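Local coordinates for protein acyl-CoA dehydrogenase (Thermus thermophilus, PDB 2Z1Q) that binds FAD and probably oxidises saturated acyl-CoA thioesters to 2,3-dehydroacyl-CoA, passing the electrons to an acceptor, as in the acyl-CoA dehydrogenase family, at residues Y110-S115 / I182-F187. Sequence-based numbering, arbitrary orientation.
Sequences YGAHTS and ISNAGF. With FAD (flavin-adenine dinucleotide), chain D.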
ATOM      1  N   TYR B 110     -14.832  18.494   7.891  1.00 23.40           N
ATOM      2  CA  TYR B 110     -16.078  18.739   7.155  1.00 25.24           C
ATOM      3  C   TYR B 110     -16.965  17.490   7.150  1.00 24.86           C
ATOM      4  O   TYR B 110     -18.150  17.555   7.492  1.00 24.66           O
ATOM      5  CB  TYR B 110     -15.763  19.124   5.699  1.00 27.39           C
ATOM      6  CG  TYR B 110     -16.984  19.265   4.809  1.00 29.76           C
ATOM      7  CD1 TYR B 110     -17.739  20.429   4.819  1.00 31.27           C
ATOM      8  CD2 TYR B 110     -17.398  18.216   3.978  1.00 32.19           C
ATOM      9  CE1 TYR B 110     -18.876  20.567   4.034  1.00 31.58           C
ATOM     10  CE2 TYR B 110     -18.550  18.343   3.176  1.00 32.53           C
ATOM     11  CZ  TYR B 110     -19.278  19.534   3.219  1.00 33.82           C
ATOM     12  OH  TYR B 110     -20.419  19.744   2.483  1.00 36.21           O
ATOM     13  N   GLY B 111     -16.380  16.359   6.760  1.00 23.70           N
ATOM     14  CA  GLY B 111     -17.121  15.111   6.691  1.00 24.26           C
ATOM     15  C   GLY B 111     -17.772  14.673   7.988  1.00 26.42           C
ATOM     16  O   GLY B 111     -18.951  14.315   8.009  1.00 27.61           O
ATOM     17  N   ALA B 112     -17.024  14.693   9.084  1.00 25.51           N
ATOM     18  CA  ALA B 112     -17.589  14.267  10.352  1.00 26.09           C
ATOM     19  C   ALA B 112     -18.756  15.194  10.735  1.00 24.75           C
ATOM     20  O   ALA B 112     -19.813  14.746  11.160  1.00 23.83           O
ATOM     21  CB  ALA B 112     -16.516  14.267  11.426  1.00 22.94           C
ATOM     22  N   HIS B 113     -18.557  16.490  10.562  1.00 26.50           N
ATOM     23  CA  HIS B 113     -19.599  17.467  10.874  1.00 26.43           C
ATOM     24  C   HIS B 113     -20.901  17.234  10.062  1.00 26.19           C
ATOM     25  O   HIS B 113     -21.940  16.928  10.639  1.00 24.44           O
ATOM     26  CB  HIS B 113     -19.052  18.863  10.616  1.00 25.62           C
ATOM     27  CG  HIS B 113     -20.032  19.956  10.896  1.00 28.63           C
ATOM     28  ND1 HIS B 113     -20.448  20.280  12.174  1.00 29.51           N
ATOM     29  CD2 HIS B 113     -20.671  20.813  10.061  1.00 27.93           C
ATOM     30  CE1 HIS B 113     -21.299  21.288  12.107  1.00 30.11           C
ATOM     31  NE2 HIS B 113     -21.452  21.629  10.842  1.00 28.34           N
ATOM     32  N   THR B 114     -20.826  17.350   8.734  1.00 25.97           N
ATOM     33  CA  THR B 114     -22.013  17.176   7.872  1.00 27.01           C
ATOM     34  C   THR B 114     -22.689  15.799   7.890  1.00 27.91           C
ATOM     35  O   THR B 114     -23.901  15.699   7.639  1.00 28.03           O
ATOM     36  CB  THR B 114     -21.693  17.513   6.383  1.00 25.08           C
ATOM     37  OG1 THR B 114     -20.754  16.569   5.862  1.00 27.09           O
ATOM     38  CG2 THR B 114     -21.108  18.917   6.261  1.00 24.86           C
ATOM     39  N   SER B 115     -21.941  14.738   8.185  1.00 27.12           N
ATOM     40  CA  SER B 115     -22.551  13.418   8.197  1.00 28.04           C
ATOM     41  C   SER B 115     -22.910  12.943   9.604  1.00 28.27           C
ATOM     42  O   SER B 115     -23.998  13.225  10.098  1.00 28.93           O
ATOM     43  CB  SER B 115     -21.642  12.400   7.492  1.00 28.73           C
ATOM     44  OG  SER B 115     -20.416  12.219   8.180  1.00 28.38           O
ATOM     45  N   ILE B 182     -12.470  10.574  18.658  1.00 24.99           N
ATOM     46  CA  ILE B 182     -13.562  11.460  18.235  1.00 22.62           C
ATOM     47  C   ILE B 182     -13.088  12.608  17.347  1.00 21.85           C
ATOM     48  O   ILE B 182     -12.399  13.506  17.812  1.00 22.97           O
ATOM     49  CB  ILE B 182     -14.296  12.047  19.463  1.00 25.23           C
ATOM     50  CG1 ILE B 182     -15.129  10.963  20.116  1.00 26.57           C
ATOM     51  CG2 ILE B 182     -15.220  13.176  19.063  1.00 25.01           C
ATOM     52  CD1 ILE B 182     -14.324   9.897  20.745  1.00 29.32           C
ATOM     53  N   SER B 183     -13.452  12.572  16.069  1.00 19.81           N
ATOM     54  CA  SER B 183     -13.064  13.657  15.160  1.00 20.97           C
ATOM     55  C   SER B 183     -13.763  14.949  15.585  1.00 21.83           C
ATOM     56  O   SER B 183     -14.927  14.918  15.998  1.00 24.06           O
ATOM     57  CB  SER B 183     -13.475  13.331  13.707  1.00 20.27           C
ATOM     58  OG  SER B 183     -12.981  12.077  13.279  1.00 17.51           O
ATOM     59  N   ASN B 184     -13.048  16.068  15.483  1.00 22.17           N
ATOM     60  CA  ASN B 184     -13.570  17.393  15.838  1.00 23.01           C
ATOM     61  C   ASN B 184     -13.685  17.641  17.347  1.00 22.00           C
ATOM     62  O   ASN B 184     -14.079  18.733  17.782  1.00 25.01           O
ATOM     63  CB  ASN B 184     -14.957  17.616  15.188  1.00 20.33           C
ATOM     64  CG  ASN B 184     -14.903  17.733  13.653  1.00 20.88           C
ATOM     65  OD1 ASN B 184     -15.937  17.653  12.991  1.00 23.70           O
ATOM     66  ND2 ASN B 184     -13.718  17.931  13.093  1.00 15.15           N
ATOM     67  N   ALA B 185     -13.329  16.642  18.147  1.00 22.95           N
ATOM     68  CA  ALA B 185     -13.413  16.736  19.603  1.00 22.81           C
ATOM     69  C   ALA B 185     -12.679  17.928  20.194  1.00 23.26           C
ATOM     70  O   ALA B 185     -13.038  18.419  21.266  1.00 24.67           O
ATOM     71  CB  ALA B 185     -12.904  15.451  20.232  1.00 21.33           C
ATOM     72  N   GLY B 186     -11.650  18.397  19.505  1.00 23.95           N
ATOM     73  CA  GLY B 186     -10.878  19.517  19.997  1.00 25.82           C
ATOM     74  C   GLY B 186     -11.587  20.868  19.957  1.00 28.00           C
ATOM     75  O   GLY B 186     -11.183  21.782  20.669  1.00 26.51           O
ATOM     76  N   PHE B 187     -12.634  20.995  19.138  1.00 28.06           N
ATOM     77  CA  PHE B 187     -13.359  22.262  19.019  1.00 28.43           C
ATOM     78  C   PHE B 187     -14.868  22.117  18.805  1.00 28.82           C
ATOM     79  O   PHE B 187     -15.569  23.113  18.638  1.00 30.17           O
ATOM     80  CB  PHE B 187     -12.760  23.092  17.878  1.00 26.85           C
ATOM     81  CG  PHE B 187     -12.420  22.277  16.658  1.00 27.67           C
ATOM     82  CD1 PHE B 187     -11.091  22.056  16.304  1.00 24.22           C
ATOM     83  CD2 PHE B 187     -13.425  21.700  15.887  1.00 25.85           C
ATOM     84  CE1 PHE B 187     -10.770  21.270  15.200  1.00 25.17           C
ATOM     85  CE2 PHE B 187     -13.114  20.911  14.783  1.00 25.13           C
ATOM     86  CZ  PHE B 187     -11.784  20.695  14.439  1.00 24.55           C
TER
HETATM   87  PA  FAD D 701     -10.189  -3.353  15.330  1.00 58.81           P
HETATM   88  O1A FAD D 701      -9.386  -2.225  14.931  1.00 59.25           O
HETATM   89  O2A FAD D 701     -10.982  -3.440  16.714  1.00 53.71           O
HETATM   90  O5B FAD D 701     -10.728  -4.264  14.175  1.00 55.78           O
HETATM   91  C5B FAD D 701      -9.683  -5.115  13.708  1.00 59.30           C
HETATM   92  C4B FAD D 701     -10.471  -5.973  12.744  1.00 61.19           C
HETATM   93  O4B FAD D 701     -11.712  -5.649  12.261  1.00 62.11           O
HETATM   94  C3B FAD D 701      -9.725  -6.889  11.671  1.00 63.84           C
HETATM   95  O3B FAD D 701      -9.215  -8.078  12.286  1.00 68.54           O
HETATM   96  C2B FAD D 701     -11.023  -7.070  10.782  1.00 63.41           C
HETATM   97  O2B FAD D 701     -11.085  -8.265   9.996  1.00 66.50           O
HETATM   98  C1B FAD D 701     -11.874  -6.998  12.018  1.00 59.22           C
HETATM   99  N9A FAD D 701     -13.221  -7.478  12.097  1.00 54.87           N
HETATM  100  C8A FAD D 701     -14.138  -6.884  12.917  1.00 52.76           C
HETATM  101  N7A FAD D 701     -15.257  -7.506  12.858  1.00 53.63           N
HETATM  102  C5A FAD D 701     -15.152  -8.528  11.983  1.00 52.34           C
HETATM  103  C6A FAD D 701     -16.040  -9.544  11.518  1.00 50.91           C
HETATM  104  N6A FAD D 701     -17.335  -9.583  11.990  1.00 49.90           N
HETATM  105  N1A FAD D 701     -15.566 -10.439  10.609  1.00 50.43           N
HETATM  106  C2A FAD D 701     -14.310 -10.410  10.173  1.00 49.93           C
HETATM  107  N3A FAD D 701     -13.473  -9.486  10.601  1.00 50.47           N
HETATM  108  C4A FAD D 701     -13.814  -8.537  11.488  1.00 52.41           C
HETATM  109  N1  FAD D 701     -15.375   7.032  15.731  1.00 35.69           N
HETATM  110  C2  FAD D 701     -16.487   7.757  15.982  1.00 36.47           C
HETATM  111  O2  FAD D 701     -17.393   7.229  16.607  1.00 34.39           O
HETATM  112  N3  FAD D 701     -16.632   9.047  15.588  1.00 37.13           N
HETATM  113  C4  FAD D 701     -15.647   9.720  14.898  1.00 36.51           C
HETATM  114  O4  FAD D 701     -15.781  10.869  14.555  1.00 37.98           O
HETATM  115  C4X FAD D 701     -14.390   8.988  14.605  1.00 38.14           C
HETATM  116  N5  FAD D 701     -13.351   9.557  13.972  1.00 36.94           N
HETATM  117  C5X FAD D 701     -12.196   8.877  13.757  1.00 36.90           C
HETATM  118  C6  FAD D 701     -11.062   9.511  13.134  1.00 38.14           C
HETATM  119  C7  FAD D 701      -9.865   8.796  12.966  1.00 37.62           C
HETATM  120  C7M FAD D 701      -8.669   9.483  12.334  1.00 37.61           C
HETATM  121  C8  FAD D 701      -9.769   7.433  13.392  1.00 37.25           C
HETATM  122  C8M FAD D 701      -8.495   6.632  13.238  1.00 36.19           C
HETATM  123  C9  FAD D 701     -10.850   6.814  13.978  1.00 35.46           C
HETATM  124  C9A FAD D 701     -12.079   7.513  14.181  1.00 38.84           C
HETATM  125  N10 FAD D 701     -13.160   6.868  14.823  1.00 39.97           N
HETATM  126  C10 FAD D 701     -14.325   7.564  15.074  1.00 37.95           C
HETATM  127  C1' FAD D 701     -12.940   5.502  15.223  1.00 43.89           C
HETATM  128  C2' FAD D 701     -13.546   4.443  14.290  1.00 47.36           C
HETATM  129  O2' FAD D 701     -14.964   4.515  14.287  1.00 50.93           O
HETATM  130  C3' FAD D 701     -13.019   3.184  14.900  1.00 49.93           C
HETATM  131  O3' FAD D 701     -11.567   3.236  14.805  1.00 48.91           O
HETATM  132  C4' FAD D 701     -13.444   1.909  14.225  1.00 49.39           C
HETATM  133  O4' FAD D 701     -14.857   1.690  14.254  1.00 51.96           O
HETATM  134  C5' FAD D 701     -12.667   0.912  15.007  1.00 50.08           C
HETATM  135  O5' FAD D 701     -12.794  -0.352  14.587  1.00 45.76           O
HETATM  136  P   FAD D 701     -11.609  -1.003  15.449  1.00 46.08           P
HETATM  137  O1P FAD D 701     -10.382  -0.205  15.186  1.00 39.23           O
HETATM  138  O2P FAD D 701     -11.951  -0.951  17.039  1.00 41.37           O
HETATM  139  O3P FAD D 701     -11.497  -2.514  14.836  1.00 47.90           O
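Ala112, a buried residue of helix 106-117, turns its methyl group toward Ser183 and Asn184, where a strand ends beside the flavin. The contact is small, with no hydrogen bond across it, and the methyl does most of the touching: Ala112 CB lies 3.9 Å from Ser183 CB, and alanine suits a helix lying this close to the end of the strand. Ser183 can be followed outward. Ser183 CB, resting against the alanine, is also 3.5 Å from FAD O4. Beyond it Ser183 OG, anti to the carbonyl carbon and beside the backbone N (chi1 -54°), turns to the isoalloxazine and donates a hydrogen bond to FAD N5 at 2.6 Å. The backbone N of Ser183 gives a second, longer bond to FAD O4, 3.3 Å with an N-H...O angle of 153°. One residue thus grips two neighbouring acceptors of the flavin, and serine suits the place because its compact side chain puts a hydroxyl donor at N5. Such bonds would be expected to help hold the ring system and to influence its reduction. Asn184, at the third position of a type II turn from Ile182 to Ala185, has a positive phi of 74°, which asparagine tolerates well; the end of its side chain packs beside Ala112 and the start of His113. The imidazole of His113 leads away, bonding through ND1 to Ala144 N and through NE2 to Leu137 O. The contact therefore joins helix 106-117 of the N-terminal domain to the end of strand 172-183 in the middle-domain sheet, where Ile182 pairs with Arg231 of strand 230-235.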